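Local coordinates for protein alcohol dehydrogenase IV (Corynebacterium glutamicum, PDB 3IV7) that probably acts as an NAD-dependent oxidoreductase of the iron-containing alcohol dehydrogenase family, likely a maleylacetate reductase, at residues L158-P163 / N212-E217; G174-I179 / G239-I244; P189-L194 / F233-S238; P207-N212 / E217-A222. All coordinates share one frame; numbering follows the deposited sequence.

Interaction 1 (L158-P163 / N212-E217); sequences LTMSLP and NPHSIE
M160, a selenomethionine, carries this contact between the loop before helix 164-181 and the turn that leads into helix 216-236. Its selenium settles on the backbone of H214, with SE 3.5 Å from H214 O, and meets the imidazole only obliquely, 4.9 Å from the ring centroid and 57° off its normal. The side chain reaches there by bending at CG (chi2 -78°), which turns SE and CE across the 212-217 turn instead of along their own loop. CE then runs on to I216, lying 4.0 Å from I216 CG1. This apolar half is the tight one: Y21 packs on both M160 and I216, R219 touches M160 from helix 216-236, and S5 of the second subunit reaches I216.

On the loose side the H214 ring lies at the protein surface. Its edge faces the loop: H214 CD2 is 3.3 Å from M160 O, which lies in the ring plane, consistent with a weak C-H...O contact. P213 approaches only loosely, through its backbone O. The turn itself is built from within, since N212 OD1 accepts from H214 N at 3.0 Å in an Asx turn and S215 N bonds to N212 O at 2.9 Å in a type I turn. The S215 side chain caps the next helix at the backbone N of G218. Between the two loops the contact is mainly apolar, and any C-H...O contribution from the imidazole is probably weak; M160 is partly covered, while the imidazole of H214 stays exposed.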
# COMPACT_ATOMS: atom_id res chain seq x y z
N LEU A 158 -18.81 15.85 -2.72
CA LEU A 158 -19.76 15.31 -1.75
C LEU A 158 -19.41 15.74 -0.31
O LEU A 158 -20.14 15.47 0.59
CB LEU A 158 -19.80 13.77 -1.84
CG LEU A 158 -20.04 13.18 -3.24
CD1 LEU A 158 -20.08 11.65 -3.16
CD2 LEU A 158 -21.36 13.74 -3.89
N THR A 159 -18.24 16.35 -0.12
CA THR A 159 -17.80 16.80 1.18
C THR A 159 -17.90 18.34 1.32
O THR A 159 -17.57 18.88 2.38
CB THR A 159 -16.32 16.36 1.46
OG1 THR A 159 -15.45 16.90 0.46
CG2 THR A 159 -16.20 14.87 1.43
N MSE A 160 -18.33 19.03 0.26
CA MSE A 160 -18.39 20.47 0.28
C MSE A 160 -19.34 20.98 1.35
O MSE A 160 -19.10 22.01 1.95
CB MSE A 160 -18.77 21.04 -1.09
CG MSE A 160 -17.73 20.73 -2.19
SE MSE A 160 -16.20 21.87 -2.09
CE MSE A 160 -14.81 20.60 -2.44
N SER A 161 -20.41 20.25 1.60
CA SER A 161 -21.39 20.66 2.60
C SER A 161 -21.08 20.13 4.00
O SER A 161 -21.84 20.37 4.90
CB SER A 161 -22.77 20.21 2.18
OG SER A 161 -22.80 18.81 2.13
N LEU A 162 -20.01 19.36 4.18
CA LEU A 162 -19.67 18.86 5.52
C LEU A 162 -19.28 20.05 6.41
O LEU A 162 -18.36 20.80 6.07
CB LEU A 162 -18.53 17.89 5.46
CG LEU A 162 -18.31 17.05 6.71
CD1 LEU A 162 -19.57 16.23 7.00
CD2 LEU A 162 -17.13 16.16 6.45
N PRO A 163 -20.00 20.27 7.53
CA PRO A 163 -19.68 21.44 8.33
C PRO A 163 -18.23 21.45 8.80
O PRO A 163 -17.64 20.40 8.99
CB PRO A 163 -20.66 21.33 9.52
CG PRO A 163 -21.82 20.61 8.96
CD PRO A 163 -21.21 19.58 8.03
N ASN A 212 -11.24 27.84 4.02
CA ASN A 212 -12.26 27.83 2.97
C ASN A 212 -12.94 26.47 2.93
O ASN A 212 -12.35 25.47 2.45
CB ASN A 212 -11.64 28.14 1.61
CG ASN A 212 -12.69 28.15 0.46
OD1 ASN A 212 -13.87 27.92 0.68
ND2 ASN A 212 -12.24 28.45 -0.75
N PRO A 213 -14.15 26.39 3.49
CA PRO A 213 -14.85 25.07 3.55
C PRO A 213 -15.07 24.41 2.18
O PRO A 213 -15.33 23.22 2.12
CB PRO A 213 -16.20 25.43 4.20
CG PRO A 213 -15.92 26.67 4.99
CD PRO A 213 -14.88 27.44 4.23
N HIS A 214 -14.95 25.19 1.10
CA HIS A 214 -15.12 24.64 -0.26
C HIS A 214 -13.79 24.50 -1.04
O HIS A 214 -13.81 24.39 -2.27
CB HIS A 214 -16.07 25.53 -1.06
CG HIS A 214 -17.45 25.54 -0.51
ND1 HIS A 214 -18.32 26.58 -0.72
CD2 HIS A 214 -18.07 24.68 0.34
CE1 HIS A 214 -19.46 26.32 -0.10
NE2 HIS A 214 -19.33 25.18 0.56
N SER A 215 -12.66 24.58 -0.34
CA SER A 215 -11.34 24.40 -0.99
C SER A 215 -11.25 23.00 -1.60
O SER A 215 -11.30 21.98 -0.87
CB SER A 215 -10.23 24.56 0.02
OG SER A 215 -8.98 24.18 -0.55
N ILE A 216 -11.21 22.92 -2.92
CA ILE A 216 -11.10 21.61 -3.56
C ILE A 216 -9.74 21.00 -3.15
O ILE A 216 -9.68 19.84 -2.74
CB ILE A 216 -11.25 21.68 -5.12
CG1 ILE A 216 -12.68 22.13 -5.47
CG2 ILE A 216 -10.93 20.23 -5.76
CD1 ILE A 216 -12.92 22.36 -6.97
N GLU A 217 -8.69 21.81 -3.17
CA GLU A 217 -7.37 21.31 -2.78
C GLU A 217 -7.41 20.71 -1.37
O GLU A 217 -7.01 19.56 -1.16
CB GLU A 217 -6.33 22.43 -2.85
CG GLU A 217 -4.90 21.93 -2.60
CD GLU A 217 -3.88 23.06 -2.70
OE1 GLU A 217 -4.16 24.02 -3.38
OE2 GLU A 217 -2.83 22.97 -2.06

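Interaction 2 (G174-I179 / G239-I244); sequences GLAHCI and GLHHKI
H177 on helix 164-181 and H242 on helix 240-250 are joined by a hydrogen bond between H177 ND1 and H242 NE2, 2.8 Å long, at an angle of 154°. The rings meet rim to rim with centroids 5.0 Å apart and planes only 11° apart, so neither covers the other. H177 starts away from the partner helix; with CG beside its own backbone N (chi1 -69°), its ring swings back to the bond. The remaining ring nitrogens are held from outside: H177 NE2 by A123 O, H242 ND1 by D180 OD2.

Apolar contact is made by A176, whose CB sits over one face of the H241 ring, 3.2 Å from H241 NE2. That nitrogen is bonded to H260 ND1. A176 O approaches the rim of the neighbouring imidazole, 3.5 Å from H242 CE1.

Among the rings, F233 stacks on both H177 and H242; separately, H241 CD2 lies over the centre of the H242 ring, 3.9 Å above its plane. All four residues that touch are buried, and the short helix axes pass 9.8 Å apart.

Iron-containing alcohol dehydrogenases usually hold their metal with histidines on these helices of the C-terminal domain. H177 and H242 probably match two such positions; here they bond each other directly.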
# COMPACT_ATOMS: atom_id res chain seq x y z
N GLY A 174 -9.25 10.72 11.59
CA GLY A 174 -8.38 10.15 10.56
C GLY A 174 -6.93 10.29 10.97
O GLY A 174 -6.16 9.35 10.84
N LEU A 175 -6.58 11.43 11.58
CA LEU A 175 -5.24 11.65 12.06
C LEU A 175 -4.86 10.65 13.18
O LEU A 175 -3.71 10.20 13.24
CB LEU A 175 -5.06 13.09 12.54
CG LEU A 175 -3.63 13.55 12.61
CD1 LEU A 175 -2.99 13.41 11.24
CD2 LEU A 175 -3.53 15.07 13.14
N ALA A 176 -5.82 10.30 14.04
CA ALA A 176 -5.61 9.37 15.10
C ALA A 176 -5.31 7.99 14.54
O ALA A 176 -4.45 7.29 15.07
CB ALA A 176 -6.80 9.31 16.01
N HIS A 177 -6.01 7.61 13.47
CA HIS A 177 -5.74 6.34 12.80
C HIS A 177 -4.26 6.30 12.42
O HIS A 177 -3.58 5.30 12.65
CB HIS A 177 -6.62 6.15 11.54
CG HIS A 177 -8.08 5.94 11.82
ND1 HIS A 177 -8.54 5.34 12.98
CD2 HIS A 177 -9.16 6.11 11.03
CE1 HIS A 177 -9.86 5.24 12.93
NE2 HIS A 177 -10.26 5.69 11.75
N CYS A 178 -3.73 7.41 11.91
CA CYS A 178 -2.32 7.45 11.54
C CYS A 178 -1.43 7.34 12.74
O CYS A 178 -0.54 6.52 12.78
CB CYS A 178 -1.96 8.76 10.83
SG CYS A 178 -2.81 9.09 9.34
N ILE A 179 -1.62 8.23 13.69
CA ILE A 179 -0.69 8.35 14.81
C ILE A 179 -0.66 7.12 15.72
O ILE A 179 0.40 6.60 16.01
CB ILE A 179 -0.91 9.67 15.59
CG1 ILE A 179 -0.53 10.85 14.67
CG2 ILE A 179 -0.01 9.66 16.87
CD1 ILE A 179 -0.79 12.27 15.23
N GLY A 239 -4.33 0.63 18.70
CA GLY A 239 -3.40 0.92 19.75
C GLY A 239 -4.16 1.55 20.92
O GLY A 239 -5.39 1.53 20.94
N LEU A 240 -3.41 2.10 21.88
CA LEU A 240 -4.00 2.74 23.09
C LEU A 240 -5.14 3.73 22.77
O LEU A 240 -6.20 3.69 23.41
CB LEU A 240 -2.91 3.45 23.89
CG LEU A 240 -3.32 4.20 25.19
CD1 LEU A 240 -3.95 3.26 26.21
CD2 LEU A 240 -2.14 4.92 25.79
N HIS A 241 -4.90 4.64 21.82
CA HIS A 241 -5.89 5.66 21.49
C HIS A 241 -7.20 5.06 21.13
O HIS A 241 -8.23 5.47 21.66
CB HIS A 241 -5.42 6.56 20.33
CG HIS A 241 -6.51 7.43 19.78
ND1 HIS A 241 -6.72 8.71 20.23
CD2 HIS A 241 -7.45 7.19 18.84
CE1 HIS A 241 -7.75 9.22 19.58
NE2 HIS A 241 -8.21 8.32 18.74
N HIS A 242 -7.18 4.08 20.24
CA HIS A 242 -8.42 3.47 19.77
C HIS A 242 -9.11 2.68 20.85
O HIS A 242 -10.32 2.65 20.89
CB HIS A 242 -8.16 2.60 18.52
CG HIS A 242 -7.76 3.40 17.32
ND1 HIS A 242 -6.47 3.84 17.13
CD2 HIS A 242 -8.50 3.89 16.30
CE1 HIS A 242 -6.43 4.56 16.02
NE2 HIS A 242 -7.64 4.60 15.49
N LYS A 243 -8.34 2.02 21.71
CA LYS A 243 -8.95 1.27 22.82
C LYS A 243 -9.69 2.24 23.75
O LYS A 243 -10.82 1.99 24.13
CB LYS A 243 -7.90 0.49 23.59
CG LYS A 243 -7.19 -0.64 22.83
CD LYS A 243 -8.16 -1.55 22.10
CE LYS A 243 -7.43 -2.70 21.40
NZ LYS A 243 -8.39 -3.66 20.83
N ILE A 244 -9.05 3.36 24.09
CA ILE A 244 -9.68 4.39 24.91
C ILE A 244 -10.97 4.89 24.24
O ILE A 244 -12.06 4.88 24.84
CB ILE A 244 -8.75 5.58 25.13
CG1 ILE A 244 -7.60 5.20 26.06
CG2 ILE A 244 -9.53 6.76 25.70
CD1 ILE A 244 -6.51 6.24 26.14

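Interaction 3 (P189-L194 / F233-S238); sequences PINAVL and FASAGS
The carboxamide of N191 points its ND2 straight at the hydroxyl of S235. The N191 ND2 to S235 OG bond is 2.7 Å long and nearly linear, 174° at the hydrogen, with OG lying in the amide plane. Two torsions set this up: N191 CG lies between its backbone N and carbonyl carbon (chi1 57°), which folds the amide back against its own helix end, while S235 OG, anti to its backbone N (chi1 172°), projects toward N191. The alkyl parts follow, N191 CB coming within 3.7 Å of S235 CB. A236 CB lies over one face of the amide, 3.8 Å from N191 CG.

The buried amide is gripped at both ends. ND2 also donates to N186 O, and OD1 accepts from D188 N, which should fix the rotation of the amide. The polar link thereby ties the first turn of helix 189-211 to the last turn of helix 216-236, and a backbone bond between A236 and N186 joins the preceding loop to the same place. Helix 164-181 packs on A236 through S181, strand 7-20 lies against I190 and S235 through H10, and Y224 of the second subunit packs on P189 and I190.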
# COMPACT_ATOMS: atom_id res chain seq x y z
N PRO A 189 6.85 -1.47 8.69
CA PRO A 189 7.36 -0.34 7.91
C PRO A 189 6.44 0.18 6.85
O PRO A 189 6.55 1.36 6.48
CB PRO A 189 8.66 -0.90 7.27
CG PRO A 189 9.10 -1.98 8.17
CD PRO A 189 7.83 -2.59 8.75
N ILE A 190 5.53 -0.68 6.35
CA ILE A 190 4.61 -0.30 5.29
C ILE A 190 3.45 0.49 5.87
O ILE A 190 3.15 1.59 5.39
CB ILE A 190 4.09 -1.52 4.53
CG1 ILE A 190 5.27 -2.22 3.86
CG2 ILE A 190 3.01 -1.08 3.46
CD1 ILE A 190 5.04 -3.65 3.49
N ASN A 191 2.75 -0.05 6.88
CA ASN A 191 1.69 0.74 7.49
C ASN A 191 2.24 2.05 8.12
O ASN A 191 1.54 3.05 8.19
CB ASN A 191 0.79 -0.07 8.44
CG ASN A 191 1.54 -0.76 9.57
OD1 ASN A 191 2.31 -0.13 10.29
ND2 ASN A 191 1.21 -2.04 9.82
N ALA A 192 3.52 2.03 8.54
CA ALA A 192 4.17 3.22 9.05
C ALA A 192 4.28 4.30 7.96
O ALA A 192 3.93 5.46 8.20
CB ALA A 192 5.53 2.90 9.59
N VAL A 193 4.78 3.93 6.78
CA VAL A 193 4.96 4.94 5.73
C VAL A 193 3.60 5.47 5.27
O VAL A 193 3.43 6.68 5.08
CB VAL A 193 5.81 4.44 4.57
CG1 VAL A 193 5.03 3.51 3.70
CG2 VAL A 193 6.32 5.66 3.76
N LEU A 194 2.60 4.59 5.22
CA LEU A 194 1.24 5.04 4.86
C LEU A 194 0.67 5.99 5.93
O LEU A 194 0.08 6.98 5.60
CB LEU A 194 0.30 3.84 4.62
CG LEU A 194 0.72 2.94 3.44
CD1 LEU A 194 -0.22 1.75 3.29
CD2 LEU A 194 0.77 3.74 2.12
N PHE A 233 -4.13 1.85 9.53
CA PHE A 233 -4.80 1.37 10.72
C PHE A 233 -5.36 -0.06 10.56
O PHE A 233 -5.24 -0.86 11.44
CB PHE A 233 -5.91 2.37 11.08
CG PHE A 233 -6.86 1.88 12.09
CD1 PHE A 233 -6.49 1.77 13.40
CD2 PHE A 233 -8.19 1.66 11.76
CE1 PHE A 233 -7.39 1.35 14.37
CE2 PHE A 233 -9.08 1.26 12.72
CZ PHE A 233 -8.67 1.10 14.02
N ALA A 234 -5.93 -0.35 9.40
CA ALA A 234 -6.43 -1.70 9.10
C ALA A 234 -5.29 -2.71 9.25
O ALA A 234 -5.50 -3.82 9.75
CB ALA A 234 -7.02 -1.75 7.66
N SER A 235 -4.08 -2.29 8.90
CA SER A 235 -2.91 -3.12 9.05
C SER A 235 -2.32 -3.11 10.47
O SER A 235 -1.99 -4.16 11.01
CB SER A 235 -1.82 -2.69 8.06
OG SER A 235 -0.59 -3.39 8.32
N ALA A 236 -2.12 -1.92 11.04
CA ALA A 236 -1.37 -1.81 12.32
C ALA A 236 -2.19 -2.27 13.55
O ALA A 236 -1.63 -2.62 14.57
CB ALA A 236 -0.85 -0.41 12.53
N GLY A 237 -3.50 -2.29 13.41
CA GLY A 237 -4.39 -2.64 14.49
C GLY A 237 -4.59 -1.48 15.46
O GLY A 237 -3.87 -0.47 15.39
N SER A 238 -5.53 -1.67 16.39
CA SER A 238 -5.86 -0.68 17.43
C SER A 238 -4.85 -0.58 18.52
O SER A 238 -4.59 -1.57 19.23
CB SER A 238 -7.21 -1.00 18.05
OG SER A 238 -8.23 -0.83 17.10

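Interaction 4 (P207-N212 / E217-A222); sequences PKIVAN and EGRDEA
K208 NZ is gripped by two carboxylates from the facing helix, those of E217 and E221. E221 OE1 takes it at 2.8 Å through its syn lone pair, and E221 OE2 adds a weak bond at 3.2 Å. E217 OE2 closes the salt-bridge network; its modelled 2.5 Å to K208 NZ is very short and its exact length is doubtful. The lysine chain, extended beyond CG, runs across both glutamates, which stand one helical turn apart. At its root K208 CB rests on the bare backbone of G218, 3.9 Å from G218 CA, and the CA atoms of these two residues approach to 5.0 Å.

Beside the salt bridges, I209 packs on the R219 guanidinium and on A222. I209 CG2 sits over the centre of one face of the guanidinium, 3.5 Å above its plane, while I209 CD1 meets A222 CB at 3.7 Å. R219 is anchored by P213 O, L162 O, S167 OG and Y122 OH, so the surface offered to I209 is held in place.

The two segments form an antiparallel helical hairpin, axes 8.1 Å apart at 145°. Helix 164-181 packs on I209 and V210, helix 291-301 on P207, and S5 of the second subunit on D220.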
# COMPACT_ATOMS: atom_id res chain seq x y z
N PRO A 207 -6.36 22.59 7.59
CA PRO A 207 -6.38 24.04 7.74
C PRO A 207 -6.95 24.77 6.51
O PRO A 207 -7.45 25.89 6.64
CB PRO A 207 -4.90 24.40 7.92
CG PRO A 207 -4.24 23.12 8.38
CD PRO A 207 -5.02 22.02 7.80
N LYS A 208 -6.79 24.17 5.32
CA LYS A 208 -7.28 24.77 4.09
C LYS A 208 -8.84 24.72 4.06
O LYS A 208 -9.47 25.62 3.54
CB LYS A 208 -6.70 24.05 2.88
CG LYS A 208 -5.20 24.28 2.67
CD LYS A 208 -4.71 23.49 1.46
CE LYS A 208 -3.19 23.31 1.48
NZ LYS A 208 -2.77 22.48 0.39
N ILE A 209 -9.41 23.69 4.68
CA ILE A 209 -10.87 23.55 4.81
C ILE A 209 -11.43 24.59 5.79
O ILE A 209 -12.51 25.16 5.56
CB ILE A 209 -11.26 22.12 5.28
CG1 ILE A 209 -10.96 21.11 4.16
CG2 ILE A 209 -12.78 22.06 5.70
CD1 ILE A 209 -10.86 19.72 4.59
N VAL A 210 -10.69 24.88 6.86
CA VAL A 210 -11.12 25.92 7.85
C VAL A 210 -11.01 27.30 7.22
O VAL A 210 -11.90 28.11 7.36
CB VAL A 210 -10.27 25.86 9.14
CG1 VAL A 210 -10.59 27.06 10.04
CG2 VAL A 210 -10.51 24.49 9.88
N ALA A 211 -9.93 27.52 6.48
CA ALA A 211 -9.74 28.74 5.73
C ALA A 211 -10.82 28.94 4.63
O ALA A 211 -11.21 30.09 4.33
CB ALA A 211 -8.29 28.78 5.11
N ASN A 212 -11.24 27.84 4.02
CA ASN A 212 -12.26 27.83 2.97
C ASN A 212 -12.94 26.47 2.93
O ASN A 212 -12.35 25.47 2.45
CB ASN A 212 -11.64 28.14 1.61
CG ASN A 212 -12.69 28.15 0.46
OD1 ASN A 212 -13.87 27.92 0.68
ND2 ASN A 212 -12.24 28.45 -0.75
N GLU A 217 -8.69 21.81 -3.17
CA GLU A 217 -7.37 21.31 -2.78
C GLU A 217 -7.41 20.71 -1.37
O GLU A 217 -7.01 19.56 -1.16
CB GLU A 217 -6.33 22.43 -2.85
CG GLU A 217 -4.90 21.93 -2.60
CD GLU A 217 -3.88 23.06 -2.70
OE1 GLU A 217 -4.16 24.02 -3.38
OE2 GLU A 217 -2.83 22.97 -2.06
N GLY A 218 -7.96 21.45 -0.42
CA GLY A 218 -8.02 20.97 0.98
C GLY A 218 -8.92 19.78 1.17
O GLY A 218 -8.57 18.82 1.89
N ARG A 219 -10.09 19.82 0.54
CA ARG A 219 -11.01 18.71 0.63
C ARG A 219 -10.45 17.42 0.03
O ARG A 219 -10.72 16.30 0.53
CB ARG A 219 -12.33 19.07 -0.00
CG ARG A 219 -13.14 20.16 0.76
CD ARG A 219 -13.64 19.67 2.04
NE ARG A 219 -14.59 20.57 2.65
CZ ARG A 219 -15.21 20.35 3.81
NH1 ARG A 219 -14.97 19.23 4.52
NH2 ARG A 219 -16.07 21.27 4.28
N ASP A 220 -9.69 17.55 -1.05
CA ASP A 220 -9.08 16.37 -1.68
C ASP A 220 -7.99 15.83 -0.77
O ASP A 220 -7.95 14.63 -0.51
CB ASP A 220 -8.48 16.71 -3.05
CG ASP A 220 -9.53 16.81 -4.16
OD1 ASP A 220 -10.60 16.18 -4.03
OD2 ASP A 220 -9.23 17.46 -5.18
N GLU A 221 -7.16 16.72 -0.22
CA GLU A 221 -6.09 16.30 0.70
C GLU A 221 -6.63 15.56 1.91
O GLU A 221 -6.08 14.53 2.30
CB GLU A 221 -5.24 17.50 1.13
CG GLU A 221 -4.19 17.84 0.11
CD GLU A 221 -3.50 19.16 0.33
OE1 GLU A 221 -3.99 20.02 1.11
OE2 GLU A 221 -2.47 19.36 -0.35
N ALA A 222 -7.69 16.09 2.51
CA ALA A 222 -8.28 15.47 3.68
C ALA A 222 -8.81 14.07 3.35
O ALA A 222 -8.63 13.13 4.12
CB ALA A 222 -9.43 16.37 4.26

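Helices 189-211 and 216-236 form a hairpin joined at both ends: interaction 4 lies beside its turn, and interaction 3, centred 24 Å away, lies at its open end. Centres of interactions 1 and 4 are 7 Å apart and the two touch, sharing N212 and E217; interaction 1 docks the turn on the loop that follows strand 151-154 of the parallel sheet, and R219 is common ground to both. Interaction 2 brings together helices 164-181 and 240-250, which precede and follow the hairpin in the chain; its centre is 11 Å from that of interaction 3, the two joined through F233. The contacts thus pin the hairpin at both ends, with the buried histidine cluster beside its open end.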